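Local structure of G-protein interacting protein 1 (Dictyostelium discoideum, 5Z1N) at residues 23-26 against 27-31; 80-83 against 84-88; 138-141 against 142-146; 150-153 against 154-158. The protein probably binds heterotrimeric G proteins and sequesters them in the cytosol during chemotaxis, with a phospholipid held in its C-terminal TNFAIP8-like helical domain. One frame throughout, in Å; residues are numbered along the deposited sequence. Where two conformers were deposited one is given.

Interaction 1. Residues 23-26 against 27-31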
loop_
_atom_site.group_PDB
_atom_site.type_symbol
_atom_site.label_atom_id
_atom_site.label_comp_id
_atom_site.label_asym_id
_atom_site.label_seq_id
_atom_site.Cartn_x
_atom_site.Cartn_y
_atom_site.Cartn_z
ATOM N N LYS A 23 -1.583 -8.849 8.314
ATOM C CA LYS A 23 -1.884 -10.276 8.406
ATOM C C LYS A 23 -1.498 -10.996 7.121
ATOM O O LYS A 23 -0.908 -12.089 7.161
ATOM C CB LYS A 23 -3.365 -10.493 8.721
ATOM C CG LYS A 23 -3.744 -11.962 8.871
ATOM C CD LYS A 23 -5.060 -12.140 9.619
ATOM C CE LYS A 23 -6.229 -11.517 8.865
ATOM N NZ LYS A 23 -7.497 -11.572 9.658
ATOM N N ILE A 24 -1.797 -10.387 5.969
ATOM C CA ILE A 24 -1.420 -11.019 4.705
ATOM C C ILE A 24 0.100 -11.157 4.599
ATOM O O ILE A 24 0.619 -12.208 4.187
ATOM C CB ILE A 24 -2.016 -10.230 3.527
ATOM C CG1 ILE A 24 -3.528 -10.469 3.468
ATOM C CG2 ILE A 24 -1.358 -10.635 2.221
ATOM C CD1 ILE A 24 -4.285 -9.509 2.567
ATOM N N ILE A 25 0.836 -10.113 4.993
ATOM C CA ILE A 25 2.296 -10.175 4.949
ATOM C C ILE A 25 2.810 -11.287 5.852
ATOM O O ILE A 25 3.721 -12.038 5.477
ATOM C CB ILE A 25 2.910 -8.817 5.332
ATOM C CG1 ILE A 25 2.531 -7.744 4.316
ATOM C CG2 ILE A 25 4.430 -8.928 5.423
ATOM C CD1 ILE A 25 3.097 -6.388 4.652
ATOM N N LYS A 26 2.248 -11.402 7.061
ATOM C CA LYS A 26 2.592 -12.517 7.938
ATOM C C LYS A 26 2.434 -13.844 7.210
ATOM O O LYS A 26 3.330 -14.695 7.235
ATOM C CB LYS A 26 1.716 -12.500 9.194
ATOM C CG LYS A 26 2.208 -11.602 10.314
ATOM C CD LYS A 26 1.651 -12.035 11.667
ATOM C CE LYS A 26 0.139 -11.960 11.700
ATOM N NZ LYS A 26 -0.400 -12.375 13.031
ATOM N N ARG A 27 1.299 -14.024 6.531
ATOM C CA ARG A 27 1.040 -15.298 5.869
ATOM C C ARG A 27 2.014 -15.569 4.727
ATOM O O ARG A 27 2.379 -16.727 4.494
ATOM C CB ARG A 27 -0.403 -15.337 5.363
ATOM C CG ARG A 27 -1.449 -15.282 6.474
ATOM C CD ARG A 27 -1.432 -16.536 7.349
ATOM N NE ARG A 27 -0.479 -16.445 8.456
ATOM C CZ ARG A 27 -0.770 -15.958 9.658
ATOM N NH1 ARG A 27 0.160 -15.920 10.600
ATOM N NH2 ARG A 27 -1.989 -15.506 9.918
ATOM N N VAL A 28 2.455 -14.537 4.005
ATOM C CA VAL A 28 3.311 -14.786 2.848
ATOM C C VAL A 28 4.804 -14.799 3.165
ATOM O O VAL A 28 5.583 -15.362 2.384
ATOM C CB VAL A 28 3.060 -13.758 1.732
ATOM C CG1 VAL A 28 1.621 -13.842 1.248
ATOM C CG2 VAL A 28 3.400 -12.374 2.223
ATOM N N SER A 29 5.231 -14.180 4.266
ATOM C CA SER A 29 6.650 -14.176 4.610
ATOM C C SER A 29 6.858 -14.578 6.067
ATOM O O SER A 29 6.883 -15.773 6.379
ATOM C CB SER A 29 7.278 -12.808 4.328
ATOM O OG SER A 29 6.645 -11.781 5.067
ATOM N N ASN A 30 7.011 -13.604 6.963
ATOM C CA ASN A 30 7.291 -13.917 8.360
ATOM C C ASN A 30 6.896 -12.738 9.239
ATOM O O ASN A 30 6.625 -11.637 8.758
ATOM C CB ASN A 30 8.767 -14.276 8.566
ATOM C CG ASN A 30 9.705 -13.206 8.049
ATOM O OD1 ASN A 30 9.858 -12.150 8.661
ATOM N ND2 ASN A 30 10.337 -13.472 6.912
ATOM N N GLU A 31 6.886 -12.990 10.552
ATOM C CA GLU A 31 6.463 -11.966 11.502
ATOM C C GLU A 31 7.422 -10.784 11.542
ATOM O O GLU A 31 6.992 -9.649 11.774
ATOM C CB GLU A 31 6.335 -12.565 12.895
ATOM C CG GLU A 31 5.145 -13.474 13.069
ATOM C CD GLU A 31 4.815 -13.682 14.526
ATOM O OE1 GLU A 31 5.436 -14.567 15.154
ATOM O OE2 GLU A 31 3.949 -12.944 15.044
HETATM O O HOH W 1 4.208 -17.431 6.985
#
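Arg27 N and Val28 N bond back to Lys23 O and Ile24 O as helix 12-28 makes its last turn, before Ser29 leaves helical backbone angles. Ile25 O takes two firm bonds from one residue: Ser29 N at 2.9 Å, nearly in line with the C=O, and Ser29 OG at 3.0 Å, from above the carbonyl plane. A chi1 of 59° folds the hydroxyl back over the turn, where OG also lies 3.6 Å from Ile25 CG2. Replacing Ser29 by an alanine removes OG, and Ile25 O would probably lose its second firm donor, leaving the helix end less tightly fastened. Arg27 bends at chi2 and chi3 to run beside Lys26, whose CB sits over one face of the guanidinium, 4.0 Å from NH1. Their like charges, Lys26 NZ and Arg27 NH1, stand 4.3 Å apart. Lys26 CD also touches Glu31 CG at 4.0 Å, while Lys23 NZ turns away to a salt bridge with Asp150. Ile25 packs inward on Met37 and Phe131. Asn30 OD1 accepts from Lys33 N, and this N-cap completes a tight helix-loop-helix corner between helices 12-28 and 31-53 of the all-helical TNFAIP8-like domain.

Interaction 2. Residues 80-83 against 84-88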
loop_
_atom_site.group_PDB
_atom_site.type_symbol
_atom_site.label_atom_id
_atom_site.label_comp_id
_atom_site.label_asym_id
_atom_site.label_seq_id
_atom_site.Cartn_x
_atom_site.Cartn_y
_atom_site.Cartn_z
ATOM N N PHE A 80 -8.931 -9.029 -8.056
ATOM C CA PHE A 80 -9.655 -9.710 -7.001
ATOM C C PHE A 80 -10.991 -10.239 -7.492
ATOM O O PHE A 80 -11.536 -11.162 -6.877
ATOM C CB PHE A 80 -9.863 -8.794 -5.799
ATOM C CG PHE A 80 -10.482 -9.493 -4.624
ATOM C CD1 PHE A 80 -9.768 -10.449 -3.921
ATOM C CD2 PHE A 80 -11.785 -9.216 -4.240
ATOM C CE1 PHE A 80 -10.339 -11.110 -2.846
ATOM C CE2 PHE A 80 -12.360 -9.873 -3.164
ATOM C CZ PHE A 80 -11.636 -10.818 -2.468
ATOM N N ARG A 81 -11.516 -9.701 -8.599
ATOM C CA ARG A 81 -12.746 -10.269 -9.147
ATOM C C ARG A 81 -12.546 -11.729 -9.535
ATOM O O ARG A 81 -13.497 -12.519 -9.501
ATOM C CB ARG A 81 -13.225 -9.444 -10.345
ATOM C CG ARG A 81 -14.488 -9.981 -11.027
ATOM C CD ARG A 81 -14.135 -10.817 -12.248
ATOM N NE ARG A 81 -15.303 -11.336 -12.953
ATOM C CZ ARG A 81 -15.884 -12.498 -12.674
ATOM N NH1 ARG A 81 -16.939 -12.897 -13.371
ATOM N NH2 ARG A 81 -15.417 -13.257 -11.693
ATOM N N TYR A 82 -11.316 -12.110 -9.880
ATOM C CA TYR A 82 -11.004 -13.475 -10.278
ATOM C C TYR A 82 -10.333 -14.273 -9.171
ATOM O O TYR A 82 -9.946 -15.422 -9.404
ATOM C CB TYR A 82 -10.119 -13.470 -11.529
ATOM C CG TYR A 82 -10.720 -12.687 -12.671
ATOM C CD1 TYR A 82 -11.689 -13.253 -13.492
ATOM C CD2 TYR A 82 -10.341 -11.370 -12.912
ATOM C CE1 TYR A 82 -12.252 -12.531 -14.537
ATOM C CE2 TYR A 82 -10.895 -10.644 -13.951
ATOM C CZ TYR A 82 -11.850 -11.227 -14.758
ATOM O OH TYR A 82 -12.403 -10.497 -15.785
ATOM N N TYR A 83 -10.188 -13.700 -7.979
ATOM C CA TYR A 83 -9.584 -14.433 -6.874
ATOM C C TYR A 83 -10.460 -15.621 -6.503
ATOM O O TYR A 83 -11.634 -15.456 -6.158
ATOM C CB TYR A 83 -9.384 -13.518 -5.668
ATOM C CG TYR A 83 -8.811 -14.225 -4.457
ATOM C CD1 TYR A 83 -7.482 -14.622 -4.423
ATOM C CD2 TYR A 83 -9.603 -14.498 -3.347
ATOM C CE1 TYR A 83 -6.954 -15.274 -3.315
ATOM C CE2 TYR A 83 -9.085 -15.147 -2.235
ATOM C CZ TYR A 83 -7.762 -15.532 -2.226
ATOM O OH TYR A 83 -7.250 -16.173 -1.124
ATOM N N GLY A 84 -9.888 -16.820 -6.588
ATOM C CA GLY A 84 -10.606 -18.036 -6.289
ATOM C C GLY A 84 -11.188 -18.747 -7.490
ATOM O O GLY A 84 -11.592 -19.906 -7.358
ATOM N N VAL A 85 -11.252 -18.098 -8.651
ATOM C CA VAL A 85 -11.748 -18.742 -9.864
ATOM C C VAL A 85 -10.708 -18.810 -10.972
ATOM O O VAL A 85 -10.915 -19.552 -11.945
ATOM C CB VAL A 85 -13.037 -18.067 -10.386
ATOM C CG1 VAL A 85 -14.194 -18.316 -9.426
ATOM C CG2 VAL A 85 -12.827 -16.580 -10.594
ATOM N N LYS A 86 -9.606 -18.069 -10.871
ATOM C CA LYS A 86 -8.494 -18.175 -11.805
ATOM C C LYS A 86 -7.189 -18.239 -11.028
ATOM O O LYS A 86 -7.080 -17.690 -9.927
ATOM C CB LYS A 86 -8.454 -16.993 -12.783
ATOM C CG LYS A 86 -9.577 -16.986 -13.807
ATOM C CD LYS A 86 -9.341 -15.931 -14.874
ATOM C CE LYS A 86 -10.411 -15.983 -15.952
ATOM N NZ LYS A 86 -10.092 -15.070 -17.088
ATOM N N LYS A 87 -6.202 -18.920 -11.604
ATOM C CA LYS A 87 -4.878 -18.967 -11.001
ATOM C C LYS A 87 -4.139 -17.657 -11.252
ATOM O O LYS A 87 -4.434 -16.917 -12.194
ATOM C CB LYS A 87 -4.064 -20.141 -11.550
ATOM C CG LYS A 87 -4.740 -21.496 -11.410
ATOM C CD LYS A 87 -5.173 -21.764 -9.976
ATOM C CE LYS A 87 -3.982 -21.842 -9.032
ATOM N NZ LYS A 87 -4.413 -22.005 -7.612
ATOM N N ALA A 88 -3.160 -17.376 -10.387
ATOM C CA ALA A 88 -2.431 -16.114 -10.484
ATOM C C ALA A 88 -1.738 -15.964 -11.831
ATOM O O ALA A 88 -1.640 -14.848 -12.355
ATOM C CB ALA A 88 -1.416 -16.002 -9.345
#
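Gly84 follows directly on Tyr83, its N 3.5 Å from Tyr83 CG, and carries the chain round the bend that follows helix 59-81. Its positive phi of 96° would jam a beta carbon against Tyr83 O, so the backbone here calls for glycine. Val85 N then donates to Tyr82 O at 3.1 Å, from well above the carbonyl plane. With Tyr83 and Gly84 at its two central corners, this is a type II beta turn, and it begins the loop that leads to helix 92-113 at the surface of the helical domain; from its corner the Tyr83 ring meets that of Trp142 edge-to-face. Val85 CG2 comes back against Tyr82, 3.3 Å from Tyr82 O and 4.2 Å from Tyr82 CB. Lys86 N is the second donor to Tyr82 O, at 3.0 Å and in the carbonyl plane, so one oxygen fastens two successive amides. The Lys86 side chain runs out extended alongside the Tyr82 ring, both pointing the same way, with its CD 3.8 Å from Tyr82 CD1 and its CE close behind. On one face of that ring Arg81 CD lies over the centre, and Leu91 touches both Tyr82 and Lys86. A serine in place of Tyr82 would probably leave the aliphatic length of Lys86 with less to lie against and freer to turn. Beyond Lys86 the chain turns inward, and Ala88 N donates to Asp143 OD1 while the Ala88 side chain packs on Thr139 and Trp142.

Interaction 3. Residues 138-141 against 142-146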
loop_
_atom_site.group_PDB
_atom_site.type_symbol
_atom_site.label_atom_id
_atom_site.label_comp_id
_atom_site.label_asym_id
_atom_site.label_seq_id
_atom_site.Cartn_x
_atom_site.Cartn_y
_atom_site.Cartn_z
ATOM N N PHE A 138 2.007 -10.289 -5.035
ATOM C CA PHE A 138 0.640 -10.432 -5.524
ATOM C C PHE A 138 0.362 -11.860 -5.980
ATOM O O PHE A 138 -0.663 -12.446 -5.615
ATOM C CB PHE A 138 0.377 -9.433 -6.656
ATOM C CG PHE A 138 0.446 -7.987 -6.228
ATOM C CD1 PHE A 138 0.323 -7.632 -4.893
ATOM C CD2 PHE A 138 0.635 -6.983 -7.170
ATOM C CE1 PHE A 138 0.388 -6.302 -4.503
ATOM C CE2 PHE A 138 0.702 -5.654 -6.787
ATOM C CZ PHE A 138 0.575 -5.311 -5.451
ATOM N N THR A 139 1.264 -12.449 -6.775
ATOM C CA THR A 139 1.017 -13.804 -7.270
ATOM C C THR A 139 0.951 -14.805 -6.121
ATOM O O THR A 139 0.060 -15.671 -6.087
ATOM C CB THR A 139 2.084 -14.216 -8.287
ATOM O OG1 THR A 139 3.379 -14.179 -7.679
ATOM C CG2 THR A 139 2.065 -13.289 -9.495
ATOM N N LYS A 140 1.874 -14.692 -5.159
ATOM C CA LYS A 140 1.807 -15.551 -3.981
ATOM C C LYS A 140 0.475 -15.387 -3.259
ATOM O O LYS A 140 -0.147 -16.372 -2.857
ATOM C CB LYS A 140 2.970 -15.244 -3.038
ATOM C CG LYS A 140 2.933 -16.018 -1.724
ATOM C CD LYS A 140 3.642 -17.361 -1.845
ATOM C CE LYS A 140 3.499 -18.184 -0.569
ATOM N NZ LYS A 140 3.957 -19.587 -0.778
ATOM N N VAL A 141 0.020 -14.145 -3.093
ATOM C CA VAL A 141 -1.241 -13.896 -2.398
ATOM C C VAL A 141 -2.405 -14.541 -3.144
ATOM O O VAL A 141 -3.264 -15.202 -2.547
ATOM C CB VAL A 141 -1.453 -12.382 -2.217
ATOM C CG1 VAL A 141 -2.920 -12.061 -1.991
ATOM C CG2 VAL A 141 -0.603 -11.871 -1.059
ATOM N N TRP A 142 -2.439 -14.377 -4.467
ATOM C CA TRP A 142 -3.568 -14.857 -5.248
ATOM C C TRP A 142 -3.589 -16.374 -5.377
ATOM O O TRP A 142 -4.649 -16.934 -5.678
ATOM C CB TRP A 142 -3.563 -14.216 -6.639
ATOM C CG TRP A 142 -4.620 -13.165 -6.818
ATOM C CD1 TRP A 142 -5.780 -13.279 -7.535
ATOM C CD2 TRP A 142 -4.619 -11.841 -6.267
ATOM N NE1 TRP A 142 -6.494 -12.108 -7.469
ATOM C CE2 TRP A 142 -5.807 -11.210 -6.697
ATOM C CE3 TRP A 142 -3.730 -11.128 -5.458
ATOM C CZ2 TRP A 142 -6.128 -9.903 -6.342
ATOM C CZ3 TRP A 142 -4.051 -9.824 -5.106
ATOM C CH2 TRP A 142 -5.240 -9.226 -5.550
ATOM N N ASP A 143 -2.461 -17.054 -5.158
ATOM C CA ASP A 143 -2.437 -18.507 -5.303
ATOM C C ASP A 143 -2.370 -19.284 -3.995
ATOM O O ASP A 143 -2.921 -20.384 -3.923
ATOM C CB ASP A 143 -1.253 -18.938 -6.176
ATOM C CG ASP A 143 -1.606 -19.000 -7.640
ATOM O OD1 ASP A 143 -2.781 -18.748 -7.980
ATOM O OD2 ASP A 143 -0.713 -19.306 -8.454
ATOM N N ASP A 144 -1.720 -18.753 -2.963
ATOM C CA ASP A 144 -1.294 -19.559 -1.825
ATOM C C ASP A 144 -1.939 -19.147 -0.506
ATOM O O ASP A 144 -1.546 -19.665 0.547
ATOM C CB ASP A 144 0.234 -19.510 -1.696
ATOM C CG ASP A 144 0.942 -20.240 -2.829
ATOM O OD1 ASP A 144 0.263 -20.959 -3.593
ATOM O OD2 ASP A 144 2.177 -20.091 -2.963
ATOM N N LEU A 145 -2.909 -18.242 -0.523
ATOM C CA LEU A 145 -3.580 -17.839 0.705
ATOM C C LEU A 145 -4.805 -18.706 0.961
ATOM O O LEU A 145 -5.459 -19.191 0.034
ATOM C CB LEU A 145 -4.011 -16.371 0.650
ATOM C CG LEU A 145 -2.976 -15.277 0.899
ATOM C CD1 LEU A 145 -3.674 -13.935 1.039
ATOM C CD2 LEU A 145 -2.138 -15.577 2.130
ATOM N N GLU A 146 -5.110 -18.899 2.240
ATOM C CA GLU A 146 -6.396 -19.462 2.607
ATOM C C GLU A 146 -7.464 -18.374 2.550
ATOM O O GLU A 146 -7.166 -17.176 2.541
ATOM C CB GLU A 146 -6.347 -20.077 4.010
ATOM C CG GLU A 146 -4.976 -20.587 4.446
ATOM C CD GLU A 146 -4.610 -21.919 3.822
ATOM O OE1 GLU A 146 -5.495 -22.562 3.219
ATOM O OE2 GLU A 146 -3.434 -22.326 3.941
HETATM O O HOH W 2 -4.642 -17.370 -2.332
#
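Val141 and Leu145 lie side by side, pointing the same way, on the inner side of helix 135-144 near its C-terminal end, while on the outer side Lys140, in one of its two deposited conformers, can form an i to i+4 ion pair with Asp144. Val141 CG1 fills the angle between two neighbours, 3.6 Å from Leu145 CD1 and 3.7 Å from Trp142 CE3. With CG1 anti to the backbone N (chi1 159°), this branch leans toward the indole, while CG2 is left for Ile24 and Val28 of helix 12-28. Trp142 is turned so that the edge of its indole, at CE3, comes 3.3 Å from Phe138 O, near the ring plane; that oxygen also accepts Trp142 N. Its other end is fixed by the bond from NE1 to Ala79 O. Phe138 itself touches the bound phosphatidylethanolamine. Outside, Lys140 and Asp144 cross at about a right angle: in that one conformer the lysine bends at chi2 (88°), and NZ reaches Asp144 OD2 at 2.9 Å on the anti side, 25° out of the carboxylate plane. Asp144 N meanwhile bonds to Lys140 O. One residue on, the helical pattern is broken by an inserted water, which donates to Val141 O at 2.6 Å and accepts from Leu145 N at 2.7 Å.

Interaction 4. Residues 150-153 against 154-158. With PEF (di-palmitoyl-3-sn-phosphatidylethanolamine), chain B.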
loop_
_atom_site.group_PDB
_atom_site.type_symbol
_atom_site.label_atom_id
_atom_site.label_comp_id
_atom_site.label_asym_id
_atom_site.label_seq_id
_atom_site.Cartn_x
_atom_site.Cartn_y
_atom_site.Cartn_z
ATOM N N ASP A 150 -8.219 -13.405 4.562
ATOM C CA ASP A 150 -9.007 -12.172 4.524
ATOM C C ASP A 150 -8.429 -11.136 3.561
ATOM O O ASP A 150 -8.430 -9.934 3.839
ATOM C CB ASP A 150 -9.167 -11.587 5.928
ATOM C CG ASP A 150 -10.097 -12.419 6.801
ATOM O OD1 ASP A 150 -11.028 -13.041 6.249
ATOM O OD2 ASP A 150 -9.903 -12.455 8.033
ATOM N N LEU A 151 -7.946 -11.600 2.407
ATOM C CA LEU A 151 -7.718 -10.684 1.295
ATOM C C LEU A 151 -8.990 -9.912 0.960
ATOM O O LEU A 151 -8.926 -8.748 0.536
ATOM C CB LEU A 151 -7.227 -11.463 0.074
ATOM C CG LEU A 151 -6.921 -10.672 -1.198
ATOM C CD1 LEU A 151 -5.769 -9.691 -0.971
ATOM C CD2 LEU A 151 -6.607 -11.630 -2.331
ATOM N N PHE A 152 -10.155 -10.537 1.173
ATOM C CA PHE A 152 -11.427 -9.875 0.894
ATOM C C PHE A 152 -11.585 -8.593 1.699
ATOM O O PHE A 152 -12.071 -7.586 1.176
ATOM C CB PHE A 152 -12.598 -10.819 1.184
ATOM C CG PHE A 152 -13.935 -10.123 1.219
ATOM C CD1 PHE A 152 -14.576 -9.767 0.042
ATOM C CD2 PHE A 152 -14.538 -9.803 2.427
ATOM C CE1 PHE A 152 -15.798 -9.117 0.067
ATOM C CE2 PHE A 152 -15.759 -9.152 2.460
ATOM C CZ PHE A 152 -16.388 -8.806 1.278
ATOM N N LEU A 153 -11.204 -8.614 2.978
ATOM C CA LEU A 153 -11.343 -7.416 3.801
ATOM C C LEU A 153 -10.477 -6.282 3.270
ATOM O O LEU A 153 -10.916 -5.124 3.205
ATOM C CB LEU A 153 -10.984 -7.735 5.252
ATOM C CG LEU A 153 -11.849 -8.805 5.919
ATOM C CD1 LEU A 153 -11.490 -8.949 7.385
ATOM C CD2 LEU A 153 -13.325 -8.473 5.762
ATOM N N LEU A 154 -9.246 -6.600 2.869
ATOM C CA LEU A 154 -8.341 -5.575 2.367
ATOM C C LEU A 154 -8.837 -4.999 1.048
ATOM O O LEU A 154 -8.952 -3.777 0.899
ATOM C CB LEU A 154 -6.934 -6.150 2.203
ATOM C CG LEU A 154 -5.959 -5.195 1.514
ATOM C CD1 LEU A 154 -5.803 -3.915 2.326
ATOM C CD2 LEU A 154 -4.616 -5.868 1.281
ATOM N N ILE A 155 -9.133 -5.862 0.073
ATOM C CA ILE A 155 -9.541 -5.357 -1.235
ATOM C C ILE A 155 -10.880 -4.642 -1.137
ATOM O O ILE A 155 -11.080 -3.583 -1.742
ATOM C CB ILE A 155 -9.586 -6.493 -2.270
ATOM C CG1 ILE A 155 -8.222 -7.182 -2.366
ATOM C CG2 ILE A 155 -10.020 -5.948 -3.623
ATOM C CD1 ILE A 155 -7.071 -6.232 -2.642
ATOM N N SER A 156 -11.816 -5.202 -0.371
ATOM C CA SER A 156 -13.124 -4.580 -0.226
ATOM C C SER A 156 -13.052 -3.268 0.542
ATOM O O SER A 156 -13.962 -2.443 0.418
ATOM C CB SER A 156 -14.097 -5.541 0.459
ATOM O OG SER A 156 -13.772 -5.704 1.827
ATOM N N ALA A 157 -11.998 -3.055 1.335
ATOM C CA ALA A 157 -11.808 -1.732 1.917
ATOM C C ALA A 157 -11.110 -0.784 0.950
ATOM O O ALA A 157 -11.379 0.422 0.968
ATOM C CB ALA A 157 -11.018 -1.837 3.221
ATOM N N LEU A 158 -10.235 -1.310 0.089
ATOM C CA LEU A 158 -9.468 -0.468 -0.826
ATOM C C LEU A 158 -10.305 0.020 -2.003
ATOM O O LEU A 158 -10.137 1.157 -2.456
ATOM C CB LEU A 158 -8.249 -1.236 -1.338
ATOM C CG LEU A 158 -7.095 -1.450 -0.357
ATOM C CD1 LEU A 158 -5.958 -2.194 -1.038
ATOM C CD2 LEU A 158 -6.618 -0.122 0.210
HETATM C C2 PEF B . -6.326 8.016 6.892
HETATM C C1 PEF B . -6.316 9.469 6.432
HETATM N N PEF B . -10.649 12.508 3.743
HETATM C C3 PEF B . -7.742 7.475 7.004
HETATM C C4 PEF B . -8.295 12.302 4.269
HETATM C C5 PEF B . -9.370 13.177 3.639
HETATM C C10 PEF B . -4.805 6.220 6.493
HETATM C C11 PEF B . -3.813 5.499 5.614
HETATM C C12 PEF B . -3.984 3.985 5.681
HETATM C C13 PEF B . -3.181 3.370 4.539
HETATM C C14 PEF B . -3.130 1.847 4.576
HETATM C C15 PEF B . -2.624 1.340 3.228
HETATM C C16 PEF B . -2.429 -0.169 3.216
HETATM C C17 PEF B . -2.311 -0.706 1.792
HETATM C C18 PEF B . -1.368 0.133 0.937
HETATM C C19 PEF B . -0.560 -0.740 -0.019
HETATM C C20 PEF B . -1.441 -1.697 -0.815
HETATM C C21 PEF B . -0.907 -3.121 -0.717
HETATM C C22 PEF B . -1.841 -4.117 -1.395
HETATM C C23 PEF B . -1.521 -5.547 -0.970
HETATM C C24 PEF B . -2.373 -6.546 -1.743
HETATM C C25 PEF B . -2.195 -7.950 -1.210
HETATM C C30 PEF B . -8.185 5.864 5.179
HETATM C C31 PEF B . -8.697 5.552 3.794
HETATM C C32 PEF B . -7.525 5.376 2.835
HETATM C C33 PEF B . -6.830 6.703 2.556
HETATM C C34 PEF B . -5.364 6.479 2.202
HETATM C C35 PEF B . -4.707 7.769 1.722
HETATM C C36 PEF B . -3.197 7.732 1.931
HETATM C C37 PEF B . -2.476 8.762 1.067
HETATM C C38 PEF B . -0.996 8.835 1.432
HETATM C C39 PEF B . -0.108 8.657 0.204
HETATM C C40 PEF B . 1.374 8.770 0.550
HETATM C C41 PEF B . 1.811 7.712 1.558
HETATM C C42 PEF B . 1.662 6.296 1.007
HETATM C C43 PEF B . 2.287 5.280 1.956
HETATM C C44 PEF B . 2.115 3.856 1.446
HETATM C C45 PEF B . 2.931 2.888 2.278
HETATM O O4 PEF B . -4.917 5.959 7.677
HETATM O O5 PEF B . -7.720 4.986 5.888
HETATM O O2 PEF B . -5.643 7.251 5.909
HETATM O O3 PEF B . -8.216 7.224 5.685
HETATM O O1P PEF B . -8.211 12.300 7.997
HETATM O O2P PEF B . -6.353 12.270 6.134
HETATM O O3P PEF B . -7.498 10.129 6.866
HETATM O O4P PEF B . -8.723 11.844 5.550
HETATM P P PEF B . -7.631 11.728 6.720
#
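Leu151 O receives Ile155 N in a practically straight bond, 2.9 Å long with an N-H...O angle of 179°, and Ala157 N reaches Leu153 O in the same i to i+4 pattern of helix 151-158. Phe152 O is gripped twice by Ser156: N comes at 2.9 Å and OG at 2.6 Å, from opposite faces of the carbonyl plane. A chi1 of 71° brings the hydroxyl back against the preceding turn, onto Phe152 O. The same serine makes the aromatic contact. Its CB stands over one face of the Phe152 ring, 4.1 Å from the centroid and 17° off the normal, a CH-pi arrangement, and OG sits above the same ring. Apolar contact joins the buried side chains: Leu151 CD1 meets Ile155 CG1 at 3.8 Å, the two side chains slanting across each other. Leu151 and Leu154 are also part of the lipid pocket, where the end of one palmitoyl chain of the phosphatidylethanolamine is lined by Leu154 CD2, 3.8 Å from C24, and by Leu151 CD1, 4.0 Å from C25. This is consistent with the hydrophobic lipid-binding pocket known in TNFAIP8-family relatives. Asp150 stands at the N-cap position, just before the helix. The short helix thus lies against helix 12-28, with Leu151 on Ile24 and Leu154 on Val21, and against helix 59-81, where Phe80 meets Leu151, Phe152 and Ile155.

From the N terminus the four contacts follow in series, each a local turn, and none encloses or crosses another. Interaction 1 ends helix 12-28, interaction 2 turns the chain out of helix 59-81, interaction 3 lies at the C-terminal part of helix 135-144, and interaction 4 spans the whole of helix 151-158, the next helix in the chain. In space they gather: interaction 3 touches each of the others, meeting 23-31 through Val141 and 80-88 through Asp143 and Trp142. Interaction 4 reaches interaction 1 by packing and one salt bridge, and interaction 2 through Phe80. Interactions 1 and 2 do not touch, their nearest atoms about 8 Å apart. Together they tie helices 12-28, 59-81, 135-144 and 151-158 of the lipid-holding domain.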